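Local atomic coordinates of 6-phosphofructokinase isozyme 2 (PDB entry 3UMO), a protein that catalyses the ATP-dependent phosphorylation of fructose 6-phosphate to fructose 1,6-bisphosphate, the first committing step of glycolysis, and works as a homodimer that uses magnesium. Residues L126-E129 with S130-L134; V165-S168 with G169-S173; E268-S271 with L272-V276. All blocks are in the same frame, centred on the assembly; numbering follows the deposited sequence.

Interaction 1 (L126-E129 with S130-L134); sequences LEIE and SGAIL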
loop_
_atom_site.group_PDB
_atom_site.type_symbol
_atom_site.label_atom_id
_atom_site.label_comp_id
_atom_site.label_asym_id
_atom_site.label_seq_id
_atom_site.Cartn_x
_atom_site.Cartn_y
_atom_site.Cartn_z
ATOM N N LEU A 126 7.039 35.615 29.108
ATOM C CA LEU A 126 7.263 36.245 30.404
ATOM C C LEU A 126 6.357 37.457 30.657
ATOM O O LEU A 126 6.419 38.079 31.723
ATOM C CB LEU A 126 8.746 36.585 30.594
ATOM C CG LEU A 126 9.630 35.332 30.534
ATOM C CD1 LEU A 126 11.095 35.665 30.784
ATOM C CD2 LEU A 126 9.135 34.271 31.520
ATOM N N GLU A 127 5.511 37.781 29.685
ATOM C CA GLU A 127 4.477 38.792 29.886
ATOM C C GLU A 127 3.206 38.165 30.447
ATOM O O GLU A 127 2.277 38.869 30.842
ATOM C CB GLU A 127 4.176 39.535 28.584
ATOM C CG GLU A 127 5.307 40.437 28.123
ATOM C CD GLU A 127 5.029 41.088 26.785
ATOM O OE1 GLU A 127 3.907 40.917 26.260
ATOM O OE2 GLU A 127 5.935 41.768 26.256
ATOM N N ILE A 128 3.168 36.836 30.474
ATOM C CA ILE A 128 2.048 36.112 31.063
ATOM C C ILE A 128 2.039 36.372 32.568
ATOM O O ILE A 128 3.096 36.394 33.205
ATOM C CB ILE A 128 2.152 34.600 30.769
ATOM C CG1 ILE A 128 1.973 34.344 29.270
ATOM C CG2 ILE A 128 1.131 33.817 31.559
ATOM C CD1 ILE A 128 2.348 32.935 28.841
ATOM N N GLU A 129 0.853 36.596 33.129
ATOM C CA GLU A 129 0.737 36.901 34.551
ATOM C C GLU A 129 1.011 35.675 35.419
ATOM O O GLU A 129 0.878 34.539 34.963
ATOM C CB GLU A 129 -0.650 37.471 34.869
ATOM C CG GLU A 129 -1.807 36.570 34.476
ATOM C CD GLU A 129 -2.314 36.841 33.070
ATOM O OE1 GLU A 129 -1.518 36.784 32.107
ATOM O OE2 GLU A 129 -3.520 37.125 32.934
ATOM N N SER A 130 1.397 35.911 36.668
ATOM C CA SER A 130 1.598 34.819 37.617
ATOM C C SER A 130 0.281 34.096 37.867
ATOM O O SER A 130 -0.771 34.731 37.988
ATOM C CB SER A 130 2.169 35.351 38.938
ATOM O OG SER A 130 1.967 34.428 39.996
ATOM N N GLY A 131 0.335 32.769 37.923
ATOM C CA GLY A 131 -0.847 31.976 38.199
ATOM C C GLY A 131 -1.529 31.474 36.940
ATOM O O GLY A 131 -2.304 30.518 36.984
ATOM N N ALA A 132 -1.249 32.127 35.817
ATOM C CA ALA A 132 -1.792 31.685 34.536
ATOM C C ALA A 132 -1.128 30.398 34.067
ATOM O O ALA A 132 -0.053 30.027 34.541
ATOM C CB ALA A 132 -1.644 32.771 33.485
ATOM N N ILE A 133 -1.777 29.732 33.119
ATOM C CA ILE A 133 -1.303 28.460 32.604
ATOM C C ILE A 133 -0.715 28.614 31.206
ATOM O O ILE A 133 -1.295 29.280 30.347
ATOM C CB ILE A 133 -2.447 27.427 32.596
ATOM C CG1 ILE A 133 -2.884 27.135 34.036
ATOM C CG2 ILE A 133 -2.030 26.135 31.902
ATOM C CD1 ILE A 133 -4.152 26.321 34.131
ATOM N N LEU A 134 0.449 28.005 30.997
ATOM C CA LEU A 134 1.088 27.959 29.689
ATOM C C LEU A 134 1.243 26.517 29.230
ATOM O O LEU A 134 1.887 25.703 29.899
ATOM C CB LEU A 134 2.464 28.619 29.730
ATOM C CG LEU A 134 3.228 28.489 28.409
ATOM C CD1 LEU A 134 2.499 29.261 27.323
ATOM C CD2 LEU A 134 4.671 28.977 28.564
#

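Interaction 2 (V165-S168 with G169-S173); sequences VDSS and GEALS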
loop_
_atom_site.group_PDB
_atom_site.type_symbol
_atom_site.label_atom_id
_atom_site.label_comp_id
_atom_site.label_asym_id
_atom_site.label_seq_id
_atom_site.Cartn_x
_atom_site.Cartn_y
_atom_site.Cartn_z
ATOM N N VAL A 165 3.247 20.445 29.642
ATOM C CA VAL A 165 4.125 20.064 28.537
ATOM C C VAL A 165 3.603 18.849 27.779
ATOM O O VAL A 165 3.229 17.845 28.381
ATOM C CB VAL A 165 5.556 19.766 29.040
ATOM C CG1 VAL A 165 6.454 19.315 27.887
ATOM C CG2 VAL A 165 6.152 20.987 29.744
ATOM N N ASP A 166 3.563 18.952 26.450
ATOM C CA ASP A 166 3.256 17.810 25.596
ATOM C C ASP A 166 4.232 17.832 24.426
ATOM O O ASP A 166 4.115 18.660 23.527
ATOM C CB ASP A 166 1.810 17.879 25.102
ATOM C CG ASP A 166 1.418 16.678 24.254
ATOM O OD1 ASP A 166 0.249 16.633 23.817
ATOM O OD2 ASP A 166 2.267 15.785 24.020
ATOM N N SER A 167 5.217 16.944 24.452
ATOM C CA SER A 167 6.217 16.926 23.397
ATOM C C SER A 167 6.791 15.527 23.271
ATOM O O SER A 167 6.200 14.561 23.750
ATOM C CB SER A 167 7.323 17.943 23.691
ATOM O OG SER A 167 8.149 18.147 22.557
ATOM N N SER A 168 7.934 15.406 22.613
ATOM C CA SER A 168 8.548 14.094 22.455
ATOM C C SER A 168 10.059 14.199 22.324
ATOM O O SER A 168 10.614 15.299 22.239
ATOM C CB SER A 168 7.981 13.370 21.230
ATOM O OG SER A 168 8.313 14.053 20.029
ATOM N N GLY A 169 10.714 13.041 22.306
ATOM C CA GLY A 169 12.155 12.964 22.131
ATOM C C GLY A 169 12.941 13.769 23.145
ATOM O O GLY A 169 12.537 13.893 24.306
ATOM N N GLU A 170 14.061 14.325 22.694
ATOM C CA GLU A 170 14.962 15.079 23.561
ATOM C C GLU A 170 14.307 16.353 24.102
ATOM O O GLU A 170 14.654 16.827 25.186
ATOM C CB GLU A 170 16.249 15.433 22.808
ATOM C CG GLU A 170 16.982 14.242 22.215
ATOM C CD GLU A 170 18.273 14.642 21.523
ATOM O OE1 GLU A 170 19.352 14.223 21.992
ATOM O OE2 GLU A 170 18.210 15.377 20.514
ATOM N N ALA A 171 13.360 16.899 23.344
ATOM C CA ALA A 171 12.628 18.088 23.769
ATOM C C ALA A 171 11.808 17.828 25.038
ATOM O O ALA A 171 11.759 18.669 25.934
ATOM C CB ALA A 171 11.729 18.597 22.642
ATOM N N LEU A 172 11.175 16.663 25.115
ATOM C CA LEU A 172 10.375 16.317 26.291
ATOM C C LEU A 172 11.266 16.162 27.526
ATOM O O LEU A 172 10.950 16.664 28.607
ATOM C CB LEU A 172 9.570 15.036 26.042
ATOM C CG LEU A 172 8.683 14.542 27.193
ATOM C CD1 LEU A 172 7.632 15.584 27.570
ATOM C CD2 LEU A 172 8.013 13.223 26.822
ATOM N N SER A 173 12.385 15.467 27.363
ATOM C CA SER A 173 13.331 15.309 28.461
ATOM C C SER A 173 13.873 16.666 28.909
ATOM O O SER A 173 14.043 16.914 30.101
ATOM C CB SER A 173 14.486 14.391 28.054
ATOM O OG SER A 173 14.009 13.113 27.669
#

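Interaction 3 (E268-S271 with L272-V276); sequences ENAS and LEEMV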
loop_
_atom_site.group_PDB
_atom_site.type_symbol
_atom_site.label_atom_id
_atom_site.label_comp_id
_atom_site.label_asym_id
_atom_site.label_seq_id
_atom_site.Cartn_x
_atom_site.Cartn_y
_atom_site.Cartn_z
ATOM N N GLU A 268 -9.500 25.151 36.459
ATOM C CA GLU A 268 -10.632 25.160 37.383
ATOM C C GLU A 268 -10.240 24.504 38.698
ATOM O O GLU A 268 -11.074 24.320 39.586
ATOM C CB GLU A 268 -11.830 24.426 36.770
ATOM C CG GLU A 268 -12.426 25.108 35.544
ATOM C CD GLU A 268 -13.321 24.186 34.732
ATOM O OE1 GLU A 268 -13.648 24.540 33.577
ATOM O OE2 GLU A 268 -13.694 23.109 35.245
ATOM N N ASN A 269 -8.959 24.157 38.805
ATOM C CA ASN A 269 -8.416 23.436 39.956
ATOM C C ASN A 269 -9.175 22.146 40.279
ATOM O O ASN A 269 -9.434 21.836 41.441
ATOM C CB ASN A 269 -8.339 24.344 41.186
ATOM C CG ASN A 269 -7.249 23.921 42.149
ATOM O OD1 ASN A 269 -7.505 23.213 43.124
ATOM N ND2 ASN A 269 -6.018 24.340 41.870
ATOM N N ALA A 270 -9.516 21.392 39.238
ATOM C CA ALA A 270 -10.276 20.157 39.395
ATOM C C ALA A 270 -9.434 19.022 39.973
ATOM O O ALA A 270 -8.203 19.099 40.012
ATOM C CB ALA A 270 -10.895 19.737 38.065
ATOM N N SER A 271 -10.112 17.969 40.423
ATOM C CA SER A 271 -9.446 16.774 40.934
ATOM C C SER A 271 -8.728 16.059 39.793
ATOM O O SER A 271 -9.017 16.308 38.620
ATOM C CB SER A 271 -10.468 15.825 41.562
ATOM O OG SER A 271 -11.301 15.250 40.565
ATOM N N LEU A 272 -7.788 15.180 40.131
ATOM C CA LEU A 272 -7.087 14.402 39.110
ATOM C C LEU A 272 -8.085 13.578 38.299
ATOM O O LEU A 272 -7.987 13.490 37.072
ATOM C CB LEU A 272 -6.044 13.485 39.754
ATOM C CG LEU A 272 -5.272 12.579 38.792
ATOM C CD1 LEU A 272 -4.278 13.376 37.969
ATOM C CD2 LEU A 272 -4.568 11.462 39.543
ATOM N N GLU A 273 -9.056 12.988 38.995
ATOM C CA GLU A 273 -10.080 12.177 38.347
ATOM C C GLU A 273 -10.895 12.974 37.333
ATOM O O GLU A 273 -11.087 12.540 36.196
ATOM C CB GLU A 273 -11.008 11.551 39.388
ATOM C CG GLU A 273 -12.219 10.873 38.781
ATOM C CD GLU A 273 -12.773 9.779 39.666
ATOM O OE1 GLU A 273 -13.773 10.031 40.372
ATOM O OE2 GLU A 273 -12.206 8.664 39.652
ATOM N N GLU A 274 -11.360 14.146 37.748
ATOM C CA GLU A 274 -12.178 14.987 36.888
ATOM C C GLU A 274 -11.367 15.429 35.675
ATOM O O GLU A 274 -11.867 15.453 34.547
ATOM C CB GLU A 274 -12.681 16.201 37.674
ATOM C CG GLU A 274 -13.706 17.039 36.940
ATOM C CD GLU A 274 -14.533 17.900 37.880
ATOM O OE1 GLU A 274 -14.742 17.482 39.041
ATOM O OE2 GLU A 274 -14.971 18.990 37.457
ATOM N N MET A 275 -10.100 15.757 35.919
ATOM C CA MET A 275 -9.196 16.166 34.851
ATOM C C MET A 275 -8.988 15.061 33.810
ATOM O O MET A 275 -9.100 15.307 32.610
ATOM C CB MET A 275 -7.851 16.592 35.441
ATOM C CG MET A 275 -6.890 17.160 34.423
ATOM S SD MET A 275 -5.269 17.435 35.146
ATOM C CE MET A 275 -4.728 15.752 35.398
ATOM N N VAL A 276 -8.679 13.849 34.264
ATOM C CA VAL A 276 -8.417 12.742 33.340
ATOM C C VAL A 276 -9.693 12.315 32.619
ATOM O O VAL A 276 -9.677 12.027 31.416
ATOM C CB VAL A 276 -7.742 11.537 34.050
ATOM C CG1 VAL A 276 -7.590 10.356 33.103
ATOM C CG2 VAL A 276 -6.372 11.946 34.607
HETATM O O HOH W 1 -12.509 18.649 41.256
#

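Interaction 1 (L126-E129 with S130-L134)
Ile128 reaches across the turn with both of its branches. CG2, anti to the backbone N, lies against the methyl of Ala132, with Ile128 CG2 to Ala132 CB at 3.5 Å. The other branch, placed beside the backbone N (chi1 -67°), brings Ile128 CD1 to 4.0 Å from Leu134 CD1; the two side chains cross at about a right angle and touch through these methyls. Tyr5 of strand 4-7 and Ile161 also pack on Ile128 and Leu134.

Glu129 starts the turn. Ala132 N donates to Glu129 O at 3.3 Å, a weak bond with an N-H...O angle of 155°. The side chain bends at chi2, and its aliphatic part lies by the same alanine, Glu129 CG to Ala132 CB being 3.9 Å; its OE1 is held by the hydroxyl of Tyr5. Gly131 has a phi of 95°, where a beta carbon would collide with the carbonyl O of Ser130. Ser130 extended and Gly131 with positive phi, at the two central positions, make Glu129 to Ala132 a type II beta turn, which leads the loop after helix 115-125 into strand 133-137 of this ribokinase-type alpha/beta fold.

Interaction 2 (V165-S168 with G169-S173)
The backbone leaves strand 162-166, stays extended through Ser167 and Ser168, and passes through Gly169, whose positive phi of 56° redirects the chain, into helix 169-175. This is the strand-to-helix junction of a beta-alpha-beta unit that continues to strand 183-184. Ser168 O accepts from Leu172 N at 3.2 Å, with an N-H...O angle of 150°.

Among the side chains, Leu172 spans the junction. At chi1 180° the CG branch swings opposite the amide nitrogen, and its two methyls point back to the strand end and take different partners: Leu172 CD1 meets Val165 CG1 at 3.9 Å, the two side chains meeting at a slant, and Leu172 CD2 lies 3.8 Å from Ser167 O. Leu194 of helix 188-195 also packs on this leucine. Ser168 turns its CB away from the helix, and its side chain touches Glu190, a residue inferred to bind the catalytic magnesium. Ser167 instead faces the helix; its hydroxyl is hydrogen-bonded to Gly138 O, and the same oxygen rests on a methyl, Ser167 OG to Ala171 CB being 3.6 Å.

Interaction 3 (E268-S271 with L272-V276)
Ser271 supplies two acceptors to the first turn of helix 272-286. Its hydroxyl takes the amide of Glu274, Glu274 N to Ser271 OG being 3.0 Å with an N-H...O angle of 162°. Its carbonyl takes the next amide, Met275 N to Ser271 O, also 3.0 Å and nearly as straight at 161°. The first torsion explains the cap: at chi1 70° OG sits between the backbone N and the carbonyl carbon, which turns it back over the opening of the helix.

A water links the cap residue to the Glu274 carboxylate. It accepts from Ser271 N at 2.6 Å and donates a weak bond to Glu274 OE1. The other carboxylate oxygen, Glu274 OE2, forms a salt bridge with Lys265 of the preceding helix, outside these segments; the positive charge of this lysine, to which Glu268 is also weakly paired at long range, probably eases the proximity of the two carboxylates.

Packing follows the same path. Glu274 runs extended, and its aliphatic part lies alongside the methyl of Ala270, Ala270 CB to Glu274 CB being 4.0 Å. Met275 CB lies 3.4 Å from Ser271 O, the carbonyl that its own amide binds, while the end of the side chain leads away, and Met275 packs on Met262 and Val222. Leu272 turns to Ile239 of strand 238-241. Before the cap, positive phi at Asn269, with two bonds back into the last turn, makes a Schellman motif ending helix 254-267; a Schellman C-cap followed within two residues by a serine N-cap makes this a tight helix-to-helix connection.

In the fold
The three contacts follow one another along the chain, each a turn or junction between regular elements. Interactions 1 and 2 belong to neighbouring strands, 133-137 and 162-166; their centres are 21 Å apart, partly because interaction 1 stands where its strand begins and interaction 2 where its strand ends, but their nearest atoms are about 5 Å apart. Interaction 2 lies near bound nucleotide, the Ser168 side chain being about 6 Å from an ATP and about 8 Å from a magnesium ion. In interaction 1 the Leu134 side chain is about 8 Å from Gly41, a substrate-binding residue. Interaction 3, centred 20 Å from interaction 1, has Met275 about 12 Å from an ATP.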